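Local atomic coordinates of putative carboxylesterase (Lactobacillus plantarum WCFS1, PDB entry 3BJR), a protein that probably hydrolyses carboxylic ester bonds as a member of the alpha/beta-hydrolase superfamily, although its natural substrate is not established. Residues A197-I210 with T224-I236. Sequence-based numbering, arbitrary orientation.
Sequences ADQHVNSDNQPTFI and TLAYATALATAKI
Leu-231 and Ile-210 meet tip to tip, CD1 to CD1, where helix 224-233 packs on strand 208-210 within a beta-alpha-beta unit, a building block of the alpha/beta-hydrolase fold. Here the packing is tight: Ile-210 CG2 lies only 3.4 Å from Thr-224 CG2. Thr-208 crosses Leu-231 at about a right angle, its CB 3.8 Å from Leu-231 CD1, while OG1 turns back to Gln-206 O in a 2.9 Å hydrogen bond lying in the carbonyl plane. Replacing Thr-208 by an alanine would probably leave Gln-206 O without this hydroxyl and a gap beside Leu-231 CD1. Tyr-227, whose CG lies opposite the backbone N (chi1 -172°), extends its ring between strand and loop; Asp-198 N and Ala-197 O sit at one edge. Val-201 sets CG1 on Ala-234 CB at 3.6 Å and CG2 toward Tyr-227 CE1 and Ala-230 CB. Ile-236 CD1 presses on Asn-205 O at 3.3 Å. Toward solvent the contact thins to Ala-226 CB, 3.9 Å from Asp-198 OD2. Asn-205 OD1 accepts from Asn-202 N, nearly straight at 176°, and its ND2 bonds Asp-143. The segments thus meet by van der Waals contact, among side chains and of methyls with loop carbonyls, while polar bonds run within the loop and to helix 133-153.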
ATOM      1  N   ALA A 197      11.919 -13.474  -6.093  1.00 68.71           N
ATOM      2  CA  ALA A 197      10.582 -13.544  -6.708  1.00 66.97           C
ATOM      3  C   ALA A 197      10.314 -12.343  -7.669  1.00 66.14           C
ATOM      4  O   ALA A 197       9.637 -12.481  -8.695  1.00 63.93           O
ATOM      5  CB  ALA A 197       9.500 -13.669  -5.606  1.00 62.65           C
ATOM      6  N   ASP A 198      10.900 -11.186  -7.345  1.00 66.58           N
ATOM      7  CA  ASP A 198      10.768  -9.963  -8.149  1.00 66.92           C
ATOM      8  C   ASP A 198      11.554 -10.010  -9.449  1.00 67.63           C
ATOM      9  O   ASP A 198      11.307  -9.189 -10.317  1.00 69.48           O
ATOM     10  CB  ASP A 198      11.167  -8.697  -7.347  1.00 66.10           C
ATOM     11  CG  ASP A 198      12.642  -8.645  -7.005  1.00 66.57           C
ATOM     12  OD1 ASP A 198      13.156  -9.595  -6.369  1.00 73.18           O
ATOM     13  OD2 ASP A 198      13.284  -7.635  -7.356  1.00 62.67           O
ATOM     14  N   GLN A 199      12.502 -10.939  -9.576  1.00 69.41           N
ATOM     15  CA  GLN A 199      13.307 -11.086 -10.809  1.00 70.67           C
ATOM     16  C   GLN A 199      12.676 -12.045 -11.844  1.00 69.17           C
ATOM     17  O   GLN A 199      13.084 -12.049 -13.020  1.00 68.79           O
ATOM     18  CB  GLN A 199      14.721 -11.567 -10.461  1.00 70.25           C
ATOM     19  CG  GLN A 199      15.523 -10.584  -9.607  1.00 72.62           C
ATOM     20  CD  GLN A 199      16.882 -11.136  -9.178  1.00 73.23           C
ATOM     21  OE1 GLN A 199      17.210 -12.314  -9.400  1.00 75.93           O
ATOM     22  NE2 GLN A 199      17.667 -10.289  -8.534  1.00 77.52           N
ATOM     23  N   HIS A 200      11.685 -12.829 -11.400  1.00 67.86           N
ATOM     24  CA  HIS A 200      11.041 -13.868 -12.232  1.00 67.65           C
ATOM     25  C   HIS A 200       9.514 -13.718 -12.388  1.00 62.56           C
ATOM     26  O   HIS A 200       8.778 -14.719 -12.580  1.00 59.85           O
ATOM     27  CB  HIS A 200      11.436 -15.257 -11.697  1.00 69.92           C
ATOM     28  CG  HIS A 200      12.920 -15.441 -11.592  1.00 76.32           C
ATOM     29  ND1 HIS A 200      13.612 -15.255 -10.410  1.00 79.22           N
ATOM     30  CD2 HIS A 200      13.851 -15.730 -12.534  1.00 79.14           C
ATOM     31  CE1 HIS A 200      14.901 -15.450 -10.625  1.00 81.76           C
ATOM     32  NE2 HIS A 200      15.073 -15.740 -11.904  1.00 83.97           N
ATOM     33  N   VAL A 201       9.072 -12.454 -12.296  1.00 56.10           N
ATOM     34  CA  VAL A 201       7.703 -12.067 -12.568  1.00 49.66           C
ATOM     35  C   VAL A 201       7.561 -12.123 -14.091  1.00 48.52           C
ATOM     36  O   VAL A 201       8.362 -11.525 -14.814  1.00 46.81           O
ATOM     37  CB  VAL A 201       7.384 -10.680 -12.020  1.00 48.16           C
ATOM     38  CG1 VAL A 201       6.054 -10.149 -12.617  1.00 41.35           C
ATOM     39  CG2 VAL A 201       7.348 -10.749 -10.508  1.00 42.63           C
ATOM     40  N   ASN A 202       6.549 -12.860 -14.554  1.00 46.60           N
ATOM     41  CA  ASN A 202       6.305 -13.097 -15.970  1.00 44.37           C
ATOM     42  C   ASN A 202       4.831 -12.919 -16.219  1.00 43.87           C
ATOM     43  O   ASN A 202       4.088 -12.650 -15.284  1.00 45.59           O
ATOM     44  CB  ASN A 202       6.750 -14.507 -16.321  1.00 43.34           C
ATOM     45  CG  ASN A 202       6.059 -15.556 -15.470  1.00 49.86           C
ATOM     46  OD1 ASN A 202       4.842 -15.697 -15.531  1.00 44.68           O
ATOM     47  ND2 ASN A 202       6.831 -16.301 -14.681  1.00 45.15           N
ATOM     48  N   SER A 203       4.390 -13.133 -17.455  1.00 44.25           N
ATOM     49  CA  SER A 203       2.992 -12.897 -17.844  1.00 44.71           C
ATOM     50  C   SER A 203       2.031 -13.909 -17.239  1.00 44.41           C
ATOM     51  O   SER A 203       0.819 -13.676 -17.243  1.00 47.38           O
ATOM     52  CB  SER A 203       2.842 -12.856 -19.381  1.00 46.13           C
ATOM     53  OG  SER A 203       3.161 -14.102 -19.988  1.00 43.31           O
ATOM     54  N   ASP A 204       2.567 -15.031 -16.744  1.00 40.77           N
ATOM     55  CA  ASP A 204       1.742 -16.041 -16.071  1.00 42.46           C
ATOM     56  C   ASP A 204       1.479 -15.712 -14.592  1.00 38.90           C
ATOM     57  O   ASP A 204       0.687 -16.424 -13.923  1.00 38.46           O
ATOM     58  CB  ASP A 204       2.358 -17.452 -16.193  1.00 44.82           C
ATOM     59  CG  ASP A 204       2.438 -17.951 -17.622  1.00 49.15           C
ATOM     60  OD1 ASP A 204       1.465 -17.720 -18.382  1.00 43.20           O
ATOM     61  OD2 ASP A 204       3.492 -18.588 -17.924  1.00 54.42           O
ATOM     62  N   ASN A 205       2.145 -14.683 -14.060  1.00 37.93           N
ATOM     63  CA  ASN A 205       1.838 -14.251 -12.694  1.00 37.01           C
ATOM     64  C   ASN A 205       0.402 -13.760 -12.727  1.00 33.20           C
ATOM     65  O   ASN A 205      -0.016 -13.009 -13.620  1.00 33.39           O
ATOM     66  CB  ASN A 205       2.743 -13.129 -12.152  1.00 36.31           C
ATOM     67  CG  ASN A 205       4.104 -13.608 -11.749  1.00 36.53           C
ATOM     68  OD1 ASN A 205       4.831 -14.128 -12.556  1.00 37.03           O
ATOM     69  ND2 ASN A 205       4.461 -13.408 -10.500  1.00 39.06           N
ATOM     70  N   GLN A 206      -0.321 -14.205 -11.731  1.00 31.06           N
ATOM     71  CA  GLN A 206      -1.721 -13.888 -11.502  1.00 33.70           C
ATOM     72  C   GLN A 206      -1.890 -12.735 -10.528  1.00 35.86           C
ATOM     73  O   GLN A 206      -0.926 -12.381  -9.853  1.00 38.94           O
ATOM     74  CB  GLN A 206      -2.409 -15.167 -10.970  1.00 31.41           C
ATOM     75  CG  GLN A 206      -2.290 -16.306 -11.988  1.00 28.26           C
ATOM     76  CD  GLN A 206      -2.876 -15.918 -13.325  1.00 36.62           C
ATOM     77  OE1 GLN A 206      -4.008 -15.499 -13.375  1.00 36.23           O
ATOM     78  NE2 GLN A 206      -2.102 -16.052 -14.419  1.00 35.32           N
ATOM     79  N   PRO A 207      -3.102 -12.130 -10.469  1.00 34.67           N
ATOM     80  CA  PRO A 207      -3.376 -10.998  -9.581  1.00 33.54           C
ATOM     81  C   PRO A 207      -2.916 -11.237  -8.153  1.00 36.12           C
ATOM     82  O   PRO A 207      -3.155 -12.321  -7.592  1.00 34.19           O
ATOM     83  CB  PRO A 207      -4.875 -10.842  -9.656  1.00 30.89           C
ATOM     84  CG  PRO A 207      -5.202 -11.290 -11.076  1.00 36.78           C
ATOM     85  CD  PRO A 207      -4.278 -12.443 -11.311  1.00 36.53           C
ATOM     86  N   THR A 208      -2.299 -10.199  -7.571  1.00 35.43           N
ATOM     87  CA  THR A 208      -1.646 -10.311  -6.284  1.00 35.49           C
ATOM     88  C   THR A 208      -2.045  -9.218  -5.302  1.00 34.81           C
ATOM     89  O   THR A 208      -1.942  -8.035  -5.600  1.00 31.92           O
ATOM     90  CB  THR A 208      -0.114 -10.282  -6.503  1.00 35.54           C
ATOM     91  OG1 THR A 208       0.244 -11.312  -7.443  1.00 32.18           O
ATOM     92  CG2 THR A 208       0.694 -10.480  -5.168  1.00 32.91           C
ATOM     93  N   PHE A 209      -2.447  -9.634  -4.107  1.00 31.54           N
ATOM     94  CA  PHE A 209      -2.786  -8.735  -3.018  1.00 31.77           C
ATOM     95  C   PHE A 209      -1.679  -8.878  -2.002  1.00 32.43           C
ATOM     96  O   PHE A 209      -1.438  -9.953  -1.494  1.00 34.55           O
ATOM     97  CB  PHE A 209      -4.109  -9.106  -2.360  1.00 28.75           C
ATOM     98  CG  PHE A 209      -4.491  -8.215  -1.249  1.00 34.53           C
ATOM     99  CD1 PHE A 209      -4.087  -8.453   0.023  1.00 35.17           C
ATOM    100  CD2 PHE A 209      -5.258  -7.076  -1.504  1.00 30.14           C
ATOM    101  CE1 PHE A 209      -4.463  -7.602   1.073  1.00 32.07           C
ATOM    102  CE2 PHE A 209      -5.626  -6.242  -0.482  1.00 32.70           C
ATOM    103  CZ  PHE A 209      -5.224  -6.476   0.791  1.00 29.09           C
ATOM    104  N   ILE A 210      -1.028  -7.764  -1.679  1.00 34.65           N
ATOM    105  CA  ILE A 210       0.062  -7.762  -0.728  1.00 35.42           C
ATOM    106  C   ILE A 210      -0.170  -6.750   0.376  1.00 35.28           C
ATOM    107  O   ILE A 210      -0.612  -5.635   0.122  1.00 36.03           O
ATOM    108  CB  ILE A 210       1.403  -7.332  -1.375  1.00 34.53           C
ATOM    109  CG1 ILE A 210       1.638  -7.994  -2.711  1.00 33.79           C
ATOM    110  CG2 ILE A 210       2.585  -7.622  -0.441  1.00 37.96           C
ATOM    111  CD1 ILE A 210       2.683  -7.266  -3.567  1.00 34.93           C
ATOM    112  N   THR A 224       9.475  -6.125  -0.616  1.00 44.83           N
ATOM    113  CA  THR A 224       8.073  -6.177  -1.021  1.00 44.54           C
ATOM    114  C   THR A 224       7.745  -5.059  -2.035  1.00 44.88           C
ATOM    115  O   THR A 224       7.019  -5.284  -3.008  1.00 46.98           O
ATOM    116  CB  THR A 224       7.174  -6.138   0.244  1.00 43.75           C
ATOM    117  OG1 THR A 224       7.524  -7.239   1.088  1.00 43.56           O
ATOM    118  CG2 THR A 224       5.698  -6.224  -0.095  1.00 46.72           C
ATOM    119  N   LEU A 225       8.286  -3.870  -1.801  1.00 42.60           N
ATOM    120  CA  LEU A 225       8.117  -2.760  -2.705  1.00 43.79           C
ATOM    121  C   LEU A 225       8.715  -3.109  -4.062  1.00 45.64           C
ATOM    122  O   LEU A 225       8.182  -2.718  -5.082  1.00 46.69           O
ATOM    123  CB  LEU A 225       8.752  -1.483  -2.154  1.00 42.82           C
ATOM    124  CG  LEU A 225       8.050  -0.786  -0.976  1.00 40.38           C
ATOM    125  CD1 LEU A 225       8.901   0.316  -0.467  1.00 30.62           C
ATOM    126  CD2 LEU A 225       6.727  -0.246  -1.408  1.00 35.33           C
ATOM    127  N   ALA A 226       9.804  -3.871  -4.069  1.00 46.87           N
ATOM    128  CA  ALA A 226      10.477  -4.258  -5.306  1.00 44.11           C
ATOM    129  C   ALA A 226       9.651  -5.253  -6.075  1.00 41.24           C
ATOM    130  O   ALA A 226       9.612  -5.193  -7.285  1.00 43.64           O
ATOM    131  CB  ALA A 226      11.855  -4.810  -5.014  1.00 44.70           C
ATOM    132  N   TYR A 227       8.999  -6.168  -5.376  1.00 37.69           N
ATOM    133  CA  TYR A 227       8.142  -7.127  -5.991  1.00 39.33           C
ATOM    134  C   TYR A 227       6.937  -6.409  -6.618  1.00 41.82           C
ATOM    135  O   TYR A 227       6.539  -6.739  -7.720  1.00 43.62           O
ATOM    136  CB  TYR A 227       7.667  -8.156  -4.939  1.00 37.37           C
ATOM    137  CG  TYR A 227       6.907  -9.331  -5.476  1.00 38.96           C
ATOM    138  CD1 TYR A 227       7.524 -10.273  -6.251  1.00 41.85           C
ATOM    139  CD2 TYR A 227       5.574  -9.551  -5.147  1.00 45.28           C
ATOM    140  CE1 TYR A 227       6.814 -11.376  -6.753  1.00 40.93           C
ATOM    141  CE2 TYR A 227       4.869 -10.645  -5.645  1.00 44.36           C
ATOM    142  CZ  TYR A 227       5.498 -11.566  -6.438  1.00 43.40           C
ATOM    143  OH  TYR A 227       4.815 -12.672  -6.951  1.00 45.53           O
ATOM    144  N   ALA A 228       6.349  -5.451  -5.900  1.00 42.15           N
ATOM    145  CA  ALA A 228       5.185  -4.696  -6.387  1.00 37.98           C
ATOM    146  C   ALA A 228       5.559  -3.943  -7.650  1.00 38.50           C
ATOM    147  O   ALA A 228       4.795  -3.885  -8.589  1.00 40.81           O
ATOM    148  CB  ALA A 228       4.696  -3.750  -5.314  1.00 36.30           C
ATOM    149  N   THR A 229       6.749  -3.365  -7.656  1.00 36.95           N
ATOM    150  CA  THR A 229       7.289  -2.670  -8.817  1.00 36.58           C
ATOM    151  C   THR A 229       7.426  -3.608 -10.025  1.00 35.53           C
ATOM    152  O   THR A 229       7.168  -3.197 -11.156  1.00 36.68           O
ATOM    153  CB  THR A 229       8.619  -2.038  -8.468  1.00 35.70           C
ATOM    154  OG1 THR A 229       8.450  -1.232  -7.306  1.00 41.40           O
ATOM    155  CG2 THR A 229       9.124  -1.126  -9.579  1.00 33.86           C
ATOM    156  N   ALA A 230       7.784  -4.867  -9.779  1.00 36.00           N
ATOM    157  CA  ALA A 230       7.936  -5.854 -10.843  1.00 34.98           C
ATOM    158  C   ALA A 230       6.560  -6.234 -11.323  1.00 34.95           C
ATOM    159  O   ALA A 230       6.348  -6.421 -12.511  1.00 35.05           O
ATOM    160  CB  ALA A 230       8.712  -7.109 -10.356  1.00 34.61           C
ATOM    161  N   LEU A 231       5.625  -6.418 -10.402  1.00 34.18           N
ATOM    162  CA  LEU A 231       4.258  -6.700 -10.821  1.00 34.73           C
ATOM    163  C   LEU A 231       3.728  -5.543 -11.701  1.00 34.82           C
ATOM    164  O   LEU A 231       3.209  -5.769 -12.793  1.00 36.28           O
ATOM    165  CB  LEU A 231       3.359  -6.939  -9.606  1.00 35.02           C
ATOM    166  CG  LEU A 231       3.627  -8.190  -8.760  1.00 37.41           C
ATOM    167  CD1 LEU A 231       2.806  -8.119  -7.459  1.00 31.33           C
ATOM    168  CD2 LEU A 231       3.339  -9.473  -9.530  1.00 31.99           C
ATOM    169  N   ALA A 232       3.880  -4.312 -11.218  1.00 33.90           N
ATOM    170  CA  ALA A 232       3.427  -3.104 -11.928  1.00 32.03           C
ATOM    171  C   ALA A 232       4.049  -2.971 -13.311  1.00 33.84           C
ATOM    172  O   ALA A 232       3.363  -2.611 -14.272  1.00 33.60           O
ATOM    173  CB  ALA A 232       3.724  -1.879 -11.090  1.00 27.98           C
ATOM    174  N   THR A 233       5.351  -3.247 -13.410  1.00 36.44           N
ATOM    175  CA  THR A 233       6.074  -3.191 -14.692  1.00 35.42           C
ATOM    176  C   THR A 233       5.589  -4.288 -15.639  1.00 33.40           C
ATOM    177  O   THR A 233       5.424  -4.059 -16.815  1.00 33.73           O
ATOM    178  CB  THR A 233       7.578  -3.333 -14.486  1.00 35.36           C
ATOM    179  OG1 THR A 233       8.019  -2.290 -13.627  1.00 36.16           O
ATOM    180  CG2 THR A 233       8.314  -3.237 -15.801  1.00 33.66           C
ATOM    181  N   ALA A 234       5.324  -5.471 -15.117  1.00 32.06           N
ATOM    182  CA  ALA A 234       4.821  -6.571 -15.944  1.00 32.89           C
ATOM    183  C   ALA A 234       3.296  -6.449 -16.212  1.00 35.05           C
ATOM    184  O   ALA A 234       2.705  -7.286 -16.900  1.00 36.48           O
ATOM    185  CB  ALA A 234       5.140  -7.925 -15.265  1.00 32.23           C
ATOM    186  N   LYS A 235       2.674  -5.420 -15.645  1.00 35.39           N
ATOM    187  CA  LYS A 235       1.238  -5.151 -15.761  1.00 36.73           C
ATOM    188  C   LYS A 235       0.371  -6.283 -15.230  1.00 34.11           C
ATOM    189  O   LYS A 235      -0.680  -6.576 -15.794  1.00 32.51           O
ATOM    190  CB  LYS A 235       0.850  -4.766 -17.197  1.00 36.67           C
ATOM    191  CG  LYS A 235       1.742  -3.704 -17.803  1.00 37.80           C
ATOM    192  CD  LYS A 235       1.306  -3.291 -19.210  1.00 43.16           C
ATOM    193  CE  LYS A 235       0.364  -2.087 -19.197  1.00 59.59           C
ATOM    194  NZ  LYS A 235       1.047  -0.822 -18.701  1.00 66.12           N
ATOM    195  N   ILE A 236       0.842  -6.917 -14.159  1.00 33.90           N
ATOM    196  CA  ILE A 236       0.103  -7.946 -13.446  1.00 34.05           C
ATOM    197  C   ILE A 236      -0.768  -7.171 -12.447  1.00 34.29           C
ATOM    198  O   ILE A 236      -0.251  -6.303 -11.747  1.00 36.64           O
ATOM    199  CB  ILE A 236       1.053  -8.917 -12.654  1.00 33.62           C
ATOM    200  CG1 ILE A 236       2.087  -9.580 -13.576  1.00 31.44           C
ATOM    201  CG2 ILE A 236       0.259  -9.941 -11.814  1.00 29.23           C
ATOM    202  CD1 ILE A 236       1.522 -10.313 -14.791  1.00 27.05           C
TER